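PDB 6HDY: 2-hydroxyisobutyryl-CoA synthetase from Aquincola tertiaricarbonis, which is a two-domain member of the ANL superfamily of AMP-binding enzymes, with a large N-terminal domain and a smaller C-terminal one. Local coordinates for residues A[284-289]-A[325-330]; A[303-308]-A[314-319]; A[415-420]-A[432-437]. One frame throughout, in Å; residues are numbered along the deposited sequence.

Interaction 1. Residues A[284-289]-A[325-330]; sequences FMNVAG and PVYTHL. With 3HL ((3S)-3-hydroxybutanoic acid), chain B; 8LQ ([[(2~{R},3~{S},4~{R},5~{R})-5-(6-aminopurin-9-yl)-3,4-bis(oxidanyl)oxolan-2-yl]methoxy-oxidanyl-phosphoryl] (3~{S})-3-oxidanylbutanoate), chain C.
Tyr327, projecting from the long strand 322-329, carries the whole contact: its ring meets Asn286 and Val287 of the segment 284-289. Just ahead of it in the strand, the Val326 side chain stays with its own sheet and lies on Glu307. At Tyr327 the CG stands beside the backbone N and anti to the carbonyl carbon (chi1 -54°), which sends the ring across the gap between two backbones whose nearest CA atoms, in Asn286 and Tyr327, are 9.6 Å apart. The CD1-CE1 side of the ring does the touching. Val287 CG1 comes at the ring edge, near its plane, 4.3 Å from Tyr327 CE1, while the amide group of Asn286 approaches obliquely, its plane 86° from that of the ring. No hydrogen bond crosses; the meeting is buried side-chain packing. In the AMP-binding domain it joins two antiparallel sheets, one containing strand 287-288 and the other containing strand 322-329. Ser277, Met278 and Met281 complete the surroundings of the tyrosine. Further along, His329 ties the strand to the loop just before Phe284, its NE2 hydrogen-bonded to Ser282 O and its ND1 to Met337 N, and Leu330 then leaves the strand and packs on helix 43-64. At the start of the other segment, Phe284 has CG between the backbone N and the carbonyl carbon (chi1 57°) and turns one ring face to the ligand pocket. Over that face lie (3S)-3-hydroxybutanoic acid, with OG1 3.3 Å from Phe284 CG, and 8LQ, with CAZ 3.8 Å from Phe284 CD1; the two ligands overlap in space and can only be alternatives.

Interaction 2. Residues A[303-308]-A[314-319]; sequences IIYTEV and MRRVPY
The flat groups here are the ring of Tyr305 and the guanidinium of Arg316, whose planes stand 62° apart and whose side chains cross at about a right angle. The touch is between Tyr305 OH and Arg316 NH1, 3.7 Å apart; the hydroxyl meets the guanidinium obliquely, and the pair is packing rather than a hydrogen bond. The setting is a beta hairpin at the border of the five-stranded antiparallel sheet of the AMP-binding domain, where the short, weakly bonded strand 315-316 folds back on strand 304-310. The aliphatic part of Arg316 runs past Glu307, with Glu307 CB 4.0 Å from Arg316 CG, before the chain bends at chi3 (-62°). The arginine's charge is answered by helix 85-91: NE pairs with Glu89 and NH2 with Glu86, so the bent side chain links hairpin and helix. Glu307 has its own salt bridge, from OE2 to Arg339, and its OE2 stays 4.8 Å from Arg316 NE, a distance at which the opposite charges probably still attract, though they are not in contact. At the far end of the contact Val308 O receives the returning backbone. Arg316 CA lies 3.2 Å from Val308 O, in a CA-H...O contact. On the apolar side, Val317 CG2 sits 3.9 Å from Val308 CG1, the two valines crossing obliquely. One backbone hydrogen bond joins the segments: Val317 N donates to Val308 O at 2.8 Å, with 166° at the hydrogen and the donor in the carbonyl plane.

Interaction 3. Residues A[415-420]-A[432-437]; sequences LRVEPS and ETFRTE
Phe434 of helix 428-446 brings its ring against Val417 and Pro419 of strand 413-419. The motif is a beta-alpha-beta unit of the C-terminal domain: strand 413-419 leads through the helix into the neighbouring parallel strand 450-454, and the helix packs on the sheet. The axes of strand 415-419 and helix 432-437 pass 9.6 Å apart, their directions 135° from each other. Phe434 has CG anti to its backbone nitrogen (chi1 169°), a setting that carries the ring away from the helix and down to the strand. Its CD2-CE2-CZ side is the part used. Val417, likewise with CG1 trans to N, places that methyl at the ring edge, near its plane, 3.9 Å from Phe434 CE2. Pro419 comes from the neighbouring flank, its CB 3.9 Å from Phe434 CD2 and its CA oblique to the ring, nearest Phe434 CE2. Leu454 of strand 450-454 touches the Phe434 side chain too, which therefore packs on both parallel strands. On the helix, Arg435 takes hold of Glu432 side-on, one turn back. The NE-to-OE1 bond, 3.0 Å between Arg435 NE and Glu432 OE1, is nearly straight (170°) and lies in the guanidinium plane. Its partner, from Arg435 NH2 to the syn lone pair of Glu432 OE2, is 3.1 Å long, with the oxygen tilted out of the guanidinium plane. The two bonds fix the rotation of the guanidinium, whose NH1 is hydrogen-bonded to Val452 O of strand 450-454. In the helix backbone, Thr433 O accepts both Glu437 N and Thr436 OG1, which reach it from the same face of its plane, the hydroxyl at 3.1 Å from Thr433 O.

How the interactions relate
From the N terminus, residues 284-289 come first, followed by the hairpin 303-308 and 314-319, and then 325-330. Interaction 2 closes a short loop nested inside the longer one closed by interaction 1; they do not cross. Interaction 1 joins the sheet of strand 287-288 to that of strand 322-329, and interaction 2 adds edge strand 315-316 to the latter. Their centres lie about 10 Å apart, and neighbouring strands 304-310 and 322-329 link them, Val326 N being 2.8 Å from Glu307 O, a probable hydrogen bond. Interaction 3 opens only after both are closed and ties helix to sheet in the C-terminal domain. Nearest atoms of interactions 1 and 3 are about 24 Å apart. Those of interactions 2 and 3 are about 27 Å apart.

Interaction 1. Residues A[284-289]-A[325-330]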
loop_
_atom_site.group_PDB
_atom_site.type_symbol
_atom_site.label_atom_id
_atom_site.label_comp_id
_atom_site.label_asym_id
_atom_site.label_seq_id
_atom_site.Cartn_x
_atom_site.Cartn_y
_atom_site.Cartn_z
ATOM N N PHE A 284 13.512 11.139 2.490
ATOM C CA PHE A 284 14.693 10.293 2.300
ATOM C C PHE A 284 15.395 10.541 0.961
ATOM O O PHE A 284 16.545 10.129 0.803
ATOM C CB PHE A 284 14.347 8.797 2.483
ATOM C CG PHE A 284 13.253 8.322 1.550
ATOM C CD1 PHE A 284 13.543 7.982 0.228
ATOM C CD2 PHE A 284 11.929 8.248 1.982
ATOM C CE1 PHE A 284 12.534 7.587 -0.642
ATOM C CE2 PHE A 284 10.928 7.822 1.118
ATOM C CZ PHE A 284 11.238 7.499 -0.190
ATOM N N MET A 285 14.708 11.213 0.002
ATOM C CA MET A 285 15.300 11.566 -1.289
ATOM C C MET A 285 16.298 12.744 -1.120
ATOM O O MET A 285 16.805 13.235 -2.114
ATOM C CB MET A 285 14.201 11.886 -2.343
ATOM C CG MET A 285 13.405 10.668 -2.773
ATOM S SD MET A 285 12.129 10.967 -4.033
ATOM C CE MET A 285 13.127 11.249 -5.427
ATOM N N ASN A 286 16.621 13.159 0.134
ATOM C CA ASN A 286 17.598 14.233 0.443
ATOM C C ASN A 286 19.008 13.939 -0.152
ATOM O O ASN A 286 19.872 14.811 -0.234
ATOM C CB ASN A 286 17.657 14.484 1.963
ATOM C CG ASN A 286 18.320 13.361 2.724
ATOM O OD1 ASN A 286 17.762 12.296 2.889
ATOM N ND2 ASN A 286 19.548 13.544 3.159
ATOM N N VAL A 287 19.230 12.687 -0.527
ATOM C CA VAL A 287 20.405 12.228 -1.269
ATOM C C VAL A 287 19.814 11.600 -2.534
ATOM O O VAL A 287 18.964 10.697 -2.429
ATOM C CB VAL A 287 21.427 11.326 -0.513
ATOM C CG1 VAL A 287 22.165 12.113 0.564
ATOM C CG2 VAL A 287 20.774 10.073 0.063
ATOM N N ALA A 288 20.114 12.203 -3.698
ATOM C CA ALA A 288 19.544 11.774 -4.982
ATOM C C ALA A 288 20.281 12.311 -6.180
ATOM O O ALA A 288 20.621 13.497 -6.227
ATOM C CB ALA A 288 18.064 12.184 -5.084
ATOM N N GLY A 289 20.410 11.461 -7.188
ATOM C CA GLY A 289 20.984 11.847 -8.474
ATOM C C GLY A 289 20.004 12.683 -9.285
ATOM O O GLY A 289 18.793 12.711 -9.000
ATOM N N PRO A 325 27.567 8.723 6.664
ATOM C CA PRO A 325 26.568 9.810 6.647
ATOM C C PRO A 325 25.859 10.003 8.001
ATOM O O PRO A 325 25.393 9.048 8.643
ATOM C CB PRO A 325 25.588 9.372 5.553
ATOM C CG PRO A 325 26.346 8.339 4.725
ATOM C CD PRO A 325 27.186 7.633 5.741
ATOM N N VAL A 326 25.838 11.256 8.454
ATOM C CA VAL A 326 25.188 11.733 9.680
ATOM C C VAL A 326 24.212 12.782 9.153
ATOM O O VAL A 326 24.618 13.644 8.362
ATOM C CB VAL A 326 26.198 12.279 10.739
ATOM C CG1 VAL A 326 25.497 13.068 11.857
ATOM C CG2 VAL A 326 27.050 11.153 11.326
ATOM N N TYR A 327 22.906 12.657 9.522
ATOM C CA TYR A 327 21.864 13.510 8.958
ATOM C C TYR A 327 21.086 14.334 9.955
ATOM O O TYR A 327 20.811 13.872 11.061
ATOM C CB TYR A 327 20.857 12.670 8.161
ATOM C CG TYR A 327 21.409 11.767 7.082
ATOM C CD1 TYR A 327 21.742 12.271 5.823
ATOM C CD2 TYR A 327 21.487 10.389 7.273
ATOM C CE1 TYR A 327 22.157 11.426 4.790
ATOM C CE2 TYR A 327 21.880 9.534 6.241
ATOM C CZ TYR A 327 22.222 10.059 5.004
ATOM O OH TYR A 327 22.640 9.226 3.995
ATOM N N THR A 328 20.660 15.540 9.515
ATOM C CA THR A 328 19.830 16.457 10.296
ATOM C C THR A 328 18.703 17.041 9.439
ATOM O O THR A 328 18.969 17.610 8.377
ATOM C CB THR A 328 20.671 17.558 10.990
ATOM O OG1 THR A 328 21.667 16.957 11.831
ATOM C CG2 THR A 328 19.807 18.514 11.815
ATOM N N HIS A 329 17.447 16.906 9.928
ATOM C CA HIS A 329 16.247 17.497 9.334
ATOM C C HIS A 329 16.281 19.010 9.461
ATOM O O HIS A 329 16.487 19.537 10.566
ATOM C CB HIS A 329 14.944 17.001 10.044
ATOM C CG HIS A 329 14.511 15.625 9.629
ATOM N ND1 HIS A 329 14.367 14.601 10.553
ATOM C CD2 HIS A 329 14.172 15.160 8.405
ATOM C CE1 HIS A 329 13.963 13.549 9.860
ATOM N NE2 HIS A 329 13.843 13.836 8.562
ATOM N N LEU A 330 16.009 19.722 8.351
ATOM C CA LEU A 330 15.910 21.195 8.435
ATOM C C LEU A 330 14.450 21.697 8.291
ATOM O O LEU A 330 14.170 22.871 8.533
ATOM C CB LEU A 330 16.829 21.874 7.392
ATOM C CG LEU A 330 18.317 21.518 7.418
ATOM C CD1 LEU A 330 19.054 22.260 6.339
ATOM C CD2 LEU A 330 18.927 21.812 8.769
HETATM C CA 3HL B . 14.758 3.613 2.854
HETATM C CB 3HL B . 13.642 4.256 3.709
HETATM O OG1 3HL B . 13.248 5.544 3.248
HETATM C CG2 3HL B . 12.404 3.413 3.732
HETATM C C 3HL B . 15.089 4.540 1.710
HETATM O OA 3HL B . 14.250 4.737 0.842
HETATM O OB 3HL B . 16.242 5.244 1.843
HETATM N N9 8LQ C . 19.906 2.290 1.698
HETATM C C8 8LQ C . 18.787 2.988 1.443
HETATM N N7 8LQ C . 18.924 3.601 0.273
HETATM C C5 8LQ C . 20.147 3.307 -0.200
HETATM C C6 8LQ C . 20.795 3.604 -1.348
HETATM N N6 8LQ C . 20.193 4.394 -2.223
HETATM N N1 8LQ C . 22.038 3.150 -1.600
HETATM C C2 8LQ C . 22.685 2.316 -0.686
HETATM N N3 8LQ C . 21.974 1.964 0.452
HETATM C C4 8LQ C . 20.747 2.486 0.686
HETATM C CAA 8LQ C . 12.853 4.634 2.993
HETATM C CAZ 8LQ C . 13.972 4.596 1.920
HETATM O OAE 8LQ C . 13.680 3.586 0.958
HETATM C CAL 8LQ C . 15.360 4.308 2.525
HETATM C CAS 8LQ C . 15.342 3.004 3.334
HETATM O OAC 8LQ C . 15.388 1.922 2.757
HETATM O OAQ 8LQ C . 15.186 3.160 4.699
HETATM P PBC 8LQ C . 15.431 1.973 5.744
HETATM O OAH 8LQ C . 14.313 0.900 5.397
HETATM O OAD 8LQ C . 15.386 2.412 7.150
HETATM O "O5'" 8LQ C . 16.875 1.436 5.393
HETATM C "C5'" 8LQ C . 17.926 2.400 5.365
HETATM C "C4'" 8LQ C . 19.217 1.725 4.980
HETATM O "O4'" 8LQ C . 19.071 1.118 3.668
HETATM C "C3'" 8LQ C . 20.226 2.780 4.816
HETATM O "O3'" 8LQ C . 20.841 3.093 6.098
HETATM C "C2'" 8LQ C . 21.196 2.105 3.845
HETATM O "O2'" 8LQ C . 22.014 1.071 4.524
HETATM C "C1'" 8LQ C . 20.232 1.439 2.890
#

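Interaction 2. Residues A[303-308]-A[314-319]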
loop_
_atom_site.group_PDB
_atom_site.type_symbol
_atom_site.label_atom_id
_atom_site.label_comp_id
_atom_site.label_asym_id
_atom_site.label_seq_id
_atom_site.Cartn_x
_atom_site.Cartn_y
_atom_site.Cartn_z
ATOM N N ILE A 303 17.452 20.764 2.397
ATOM C CA ILE A 303 16.307 19.915 2.752
ATOM C C ILE A 303 16.671 19.168 4.061
ATOM O O ILE A 303 15.953 19.275 5.042
ATOM C CB ILE A 303 15.858 18.964 1.589
ATOM C CG1 ILE A 303 15.304 19.783 0.383
ATOM C CG2 ILE A 303 14.804 17.940 2.108
ATOM C CD1 ILE A 303 14.987 19.017 -0.913
ATOM N N ILE A 304 17.817 18.460 4.065
ATOM C CA ILE A 304 18.423 17.745 5.191
ATOM C C ILE A 304 19.929 17.993 5.078
ATOM O O ILE A 304 20.502 17.836 3.999
ATOM C CB ILE A 304 18.075 16.211 5.200
ATOM C CG1 ILE A 304 16.628 15.975 5.676
ATOM C CG2 ILE A 304 19.107 15.338 6.005
ATOM C CD1 ILE A 304 16.084 14.600 5.363
ATOM N N TYR A 305 20.562 18.356 6.195
ATOM C CA TYR A 305 21.995 18.603 6.259
ATOM C C TYR A 305 22.771 17.290 6.425
ATOM O O TYR A 305 22.721 16.658 7.485
ATOM C CB TYR A 305 22.303 19.632 7.374
ATOM C CG TYR A 305 23.770 19.959 7.540
ATOM C CD1 TYR A 305 24.545 20.376 6.453
ATOM C CD2 TYR A 305 24.388 19.862 8.783
ATOM C CE1 TYR A 305 25.898 20.671 6.602
ATOM C CE2 TYR A 305 25.738 20.170 8.946
ATOM C CZ TYR A 305 26.487 20.582 7.855
ATOM O OH TYR A 305 27.812 20.885 8.028
ATOM N N THR A 306 23.445 16.854 5.350
ATOM C CA THR A 306 24.247 15.628 5.350
ATOM C C THR A 306 25.714 15.967 5.714
ATOM O O THR A 306 26.309 16.902 5.150
ATOM C CB THR A 306 24.162 14.892 3.984
ATOM O OG1 THR A 306 22.812 14.541 3.682
ATOM C CG2 THR A 306 25.034 13.619 3.931
ATOM N N GLU A 307 26.288 15.168 6.630
ATOM C CA GLU A 307 27.680 15.253 7.053
ATOM C C GLU A 307 28.317 13.882 6.848
ATOM O O GLU A 307 27.803 12.891 7.359
ATOM C CB GLU A 307 27.775 15.599 8.532
ATOM C CG GLU A 307 27.142 16.906 8.951
ATOM C CD GLU A 307 27.089 17.028 10.458
ATOM O OE1 GLU A 307 26.147 16.470 11.061
ATOM O OE2 GLU A 307 28.044 17.580 11.045
ATOM N N VAL A 308 29.433 13.806 6.125
ATOM C CA VAL A 308 30.103 12.515 5.961
ATOM C C VAL A 308 31.256 12.533 6.962
ATOM O O VAL A 308 32.185 13.343 6.869
ATOM C CB VAL A 308 30.443 12.176 4.493
ATOM C CG1 VAL A 308 31.316 10.930 4.379
ATOM C CG2 VAL A 308 29.158 12.013 3.690
ATOM N N MET A 314 33.033 11.458 14.839
ATOM C CA MET A 314 31.811 12.087 14.294
ATOM C C MET A 314 32.046 13.502 13.724
ATOM O O MET A 314 31.135 14.334 13.706
ATOM C CB MET A 314 30.633 12.066 15.305
ATOM C CG MET A 314 30.182 10.659 15.678
ATOM S SD MET A 314 29.769 9.601 14.263
ATOM C CE MET A 314 29.962 8.036 15.024
ATOM N N ARG A 315 33.256 13.748 13.209
ATOM C CA ARG A 315 33.601 15.012 12.566
ATOM C C ARG A 315 33.705 14.772 11.072
ATOM O O ARG A 315 34.011 13.648 10.666
ATOM C CB ARG A 315 34.855 15.652 13.180
ATOM C CG ARG A 315 34.526 16.392 14.484
ATOM C CD ARG A 315 35.668 17.224 15.023
ATOM N NE ARG A 315 36.303 16.573 16.172
ATOM C CZ ARG A 315 37.516 16.026 16.151
ATOM N NH1 ARG A 315 38.009 15.448 17.239
ATOM N NH2 ARG A 315 38.251 16.063 15.043
ATOM N N ARG A 316 33.350 15.787 10.252
ATOM C CA ARG A 316 33.362 15.669 8.794
ATOM C C ARG A 316 34.740 15.276 8.273
ATOM O O ARG A 316 35.746 15.759 8.791
ATOM C CB ARG A 316 32.898 16.977 8.120
ATOM C CG ARG A 316 31.400 17.287 8.259
ATOM C CD ARG A 316 31.090 18.737 7.894
ATOM N NE ARG A 316 31.769 19.693 8.779
ATOM C CZ ARG A 316 31.898 20.999 8.542
ATOM N NH1 ARG A 316 31.390 21.535 7.439
ATOM N NH2 ARG A 316 32.545 21.774 9.401
ATOM N N VAL A 317 34.779 14.349 7.296
ATOM C CA VAL A 317 36.013 13.917 6.631
ATOM C C VAL A 317 36.217 14.874 5.441
ATOM O O VAL A 317 35.208 15.389 4.928
ATOM C CB VAL A 317 36.021 12.416 6.189
ATOM C CG1 VAL A 317 35.870 11.482 7.381
ATOM C CG2 VAL A 317 34.978 12.101 5.118
ATOM N N PRO A 318 37.466 15.154 4.977
ATOM C CA PRO A 318 37.623 16.052 3.812
ATOM C C PRO A 318 36.979 15.455 2.562
ATOM O O PRO A 318 36.779 14.237 2.514
ATOM C CB PRO A 318 39.155 16.142 3.633
ATOM C CG PRO A 318 39.732 15.702 4.930
ATOM C CD PRO A 318 38.784 14.672 5.451
ATOM N N TYR A 319 36.659 16.294 1.554
ATOM C CA TYR A 319 36.104 15.800 0.291
ATOM C C TYR A 319 37.129 14.919 -0.420
ATOM O O TYR A 319 38.328 15.193 -0.372
ATOM C CB TYR A 319 35.632 16.949 -0.598
ATOM C CG TYR A 319 34.502 17.753 0.004
ATOM C CD1 TYR A 319 33.266 17.165 0.277
ATOM C CD2 TYR A 319 34.666 19.099 0.310
ATOM C CE1 TYR A 319 32.212 17.909 0.816
ATOM C CE2 TYR A 319 33.629 19.846 0.867
ATOM C CZ TYR A 319 32.403 19.250 1.113
ATOM O OH TYR A 319 31.383 20.006 1.631
#

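Interaction 3. Residues A[415-420]-A[432-437]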
loop_
_atom_site.group_PDB
_atom_site.type_symbol
_atom_site.label_atom_id
_atom_site.label_comp_id
_atom_site.label_asym_id
_atom_site.label_seq_id
_atom_site.Cartn_x
_atom_site.Cartn_y
_atom_site.Cartn_z
ATOM N N LEU A 415 30.990 -18.711 -2.092
ATOM C CA LEU A 415 29.926 -18.149 -2.931
ATOM C C LEU A 415 29.094 -19.243 -3.582
ATOM O O LEU A 415 29.643 -20.263 -3.991
ATOM C CB LEU A 415 30.500 -17.213 -4.017
ATOM C CG LEU A 415 31.324 -15.978 -3.580
ATOM C CD1 LEU A 415 31.890 -15.246 -4.803
ATOM C CD2 LEU A 415 30.466 -14.982 -2.738
ATOM N N ARG A 416 27.765 -19.048 -3.626
ATOM C CA ARG A 416 26.800 -19.918 -4.299
ATOM C C ARG A 416 26.340 -19.029 -5.442
ATOM O O ARG A 416 25.703 -18.004 -5.193
ATOM C CB ARG A 416 25.611 -20.324 -3.396
ATOM C CG ARG A 416 25.998 -21.151 -2.148
ATOM C CD ARG A 416 24.775 -21.839 -1.551
ATOM N NE ARG A 416 24.586 -23.155 -2.164
ATOM C CZ ARG A 416 23.450 -23.851 -2.188
ATOM N NH1 ARG A 416 22.346 -23.358 -1.634
ATOM N NH2 ARG A 416 23.406 -25.039 -2.783
ATOM N N VAL A 417 26.768 -19.344 -6.681
ATOM C CA VAL A 417 26.485 -18.497 -7.840
ATOM C C VAL A 417 25.629 -19.202 -8.905
ATOM O O VAL A 417 25.886 -20.354 -9.270
ATOM C CB VAL A 417 27.805 -17.922 -8.441
ATOM C CG1 VAL A 417 27.544 -17.052 -9.665
ATOM C CG2 VAL A 417 28.605 -17.142 -7.396
ATOM N N GLU A 418 24.620 -18.490 -9.401
ATOM C CA GLU A 418 23.786 -18.979 -10.484
ATOM C C GLU A 418 24.457 -18.679 -11.834
ATOM O O GLU A 418 24.832 -17.529 -12.076
ATOM C CB GLU A 418 22.410 -18.281 -10.478
ATOM C CG GLU A 418 21.265 -19.125 -9.952
ATOM C CD GLU A 418 19.908 -18.457 -10.026
ATOM O OE1 GLU A 418 19.609 -17.827 -11.068
ATOM O OE2 GLU A 418 19.110 -18.634 -9.077
ATOM N N PRO A 419 24.591 -19.678 -12.737
ATOM C CA PRO A 419 25.014 -19.366 -14.120
ATOM C C PRO A 419 23.749 -18.982 -14.926
ATOM O O PRO A 419 22.626 -19.237 -14.472
ATOM C CB PRO A 419 25.531 -20.709 -14.620
ATOM C CG PRO A 419 24.644 -21.717 -13.909
ATOM C CD PRO A 419 24.216 -21.105 -12.594
ATOM N N SER A 420 23.910 -18.429 -16.135
ATOM C CA SER A 420 22.755 -18.126 -16.987
ATOM C C SER A 420 22.208 -19.427 -17.610
ATOM O O SER A 420 22.931 -20.439 -17.679
ATOM C CB SER A 420 23.132 -17.136 -18.085
ATOM O OG SER A 420 24.115 -17.673 -18.951
ATOM N N GLU A 432 31.342 -25.508 -15.802
ATOM C CA GLU A 432 32.630 -25.560 -15.113
ATOM C C GLU A 432 33.552 -24.365 -15.467
ATOM O O GLU A 432 34.156 -23.789 -14.565
ATOM C CB GLU A 432 33.318 -26.915 -15.340
ATOM C CG GLU A 432 34.589 -27.133 -14.518
ATOM C CD GLU A 432 34.577 -26.771 -13.036
ATOM O OE1 GLU A 432 33.549 -27.007 -12.362
ATOM O OE2 GLU A 432 35.623 -26.303 -12.536
ATOM N N THR A 433 33.609 -23.970 -16.748
ATOM C CA THR A 433 34.378 -22.820 -17.245
ATOM C C THR A 433 33.862 -21.514 -16.598
ATOM O O THR A 433 34.657 -20.605 -16.328
ATOM C CB THR A 433 34.311 -22.779 -18.787
ATOM O OG1 THR A 433 34.896 -23.980 -19.313
ATOM C CG2 THR A 433 35.001 -21.551 -19.391
ATOM N N PHE A 434 32.539 -21.419 -16.362
ATOM C CA PHE A 434 31.983 -20.229 -15.737
ATOM C C PHE A 434 32.334 -20.187 -14.240
ATOM O O PHE A 434 32.769 -19.138 -13.755
ATOM C CB PHE A 434 30.469 -20.071 -16.001
ATOM C CG PHE A 434 29.863 -18.999 -15.124
ATOM C CD1 PHE A 434 30.113 -17.650 -15.372
ATOM C CD2 PHE A 434 29.136 -19.336 -13.991
ATOM C CE1 PHE A 434 29.649 -16.663 -14.497
ATOM C CE2 PHE A 434 28.648 -18.346 -13.134
ATOM C CZ PHE A 434 28.909 -17.016 -13.393
ATOM N N ARG A 435 32.146 -21.322 -13.522
ATOM C CA ARG A 435 32.459 -21.489 -12.093
ATOM C C ARG A 435 33.903 -21.044 -11.767
ATOM O O ARG A 435 34.097 -20.279 -10.823
ATOM C CB ARG A 435 32.235 -22.948 -11.646
ATOM C CG ARG A 435 32.037 -23.113 -10.135
ATOM C CD ARG A 435 31.931 -24.567 -9.700
ATOM N NE ARG A 435 33.169 -25.302 -9.978
ATOM C CZ ARG A 435 34.218 -25.348 -9.164
ATOM N NH1 ARG A 435 34.188 -24.724 -7.992
ATOM N NH2 ARG A 435 35.305 -26.031 -9.511
ATOM N N THR A 436 34.886 -21.471 -12.585
ATOM C CA THR A 436 36.301 -21.111 -12.442
ATOM C C THR A 436 36.543 -19.621 -12.763
ATOM O O THR A 436 37.287 -18.955 -12.039
ATOM C CB THR A 436 37.215 -22.065 -13.245
ATOM O OG1 THR A 436 36.956 -21.943 -14.649
ATOM C CG2 THR A 436 37.070 -23.505 -12.813
ATOM N N GLU A 437 35.911 -19.102 -13.829
ATOM C CA GLU A 437 36.051 -17.690 -14.215
ATOM C C GLU A 437 35.438 -16.712 -13.187
ATOM O O GLU A 437 35.999 -15.631 -12.973
ATOM C CB GLU A 437 35.505 -17.438 -15.624
ATOM C CG GLU A 437 36.585 -17.009 -16.603
ATOM C CD GLU A 437 36.947 -15.536 -16.542
ATOM O OE1 GLU A 437 37.769 -15.159 -15.674
ATOM O OE2 GLU A 437 36.410 -14.757 -17.362
#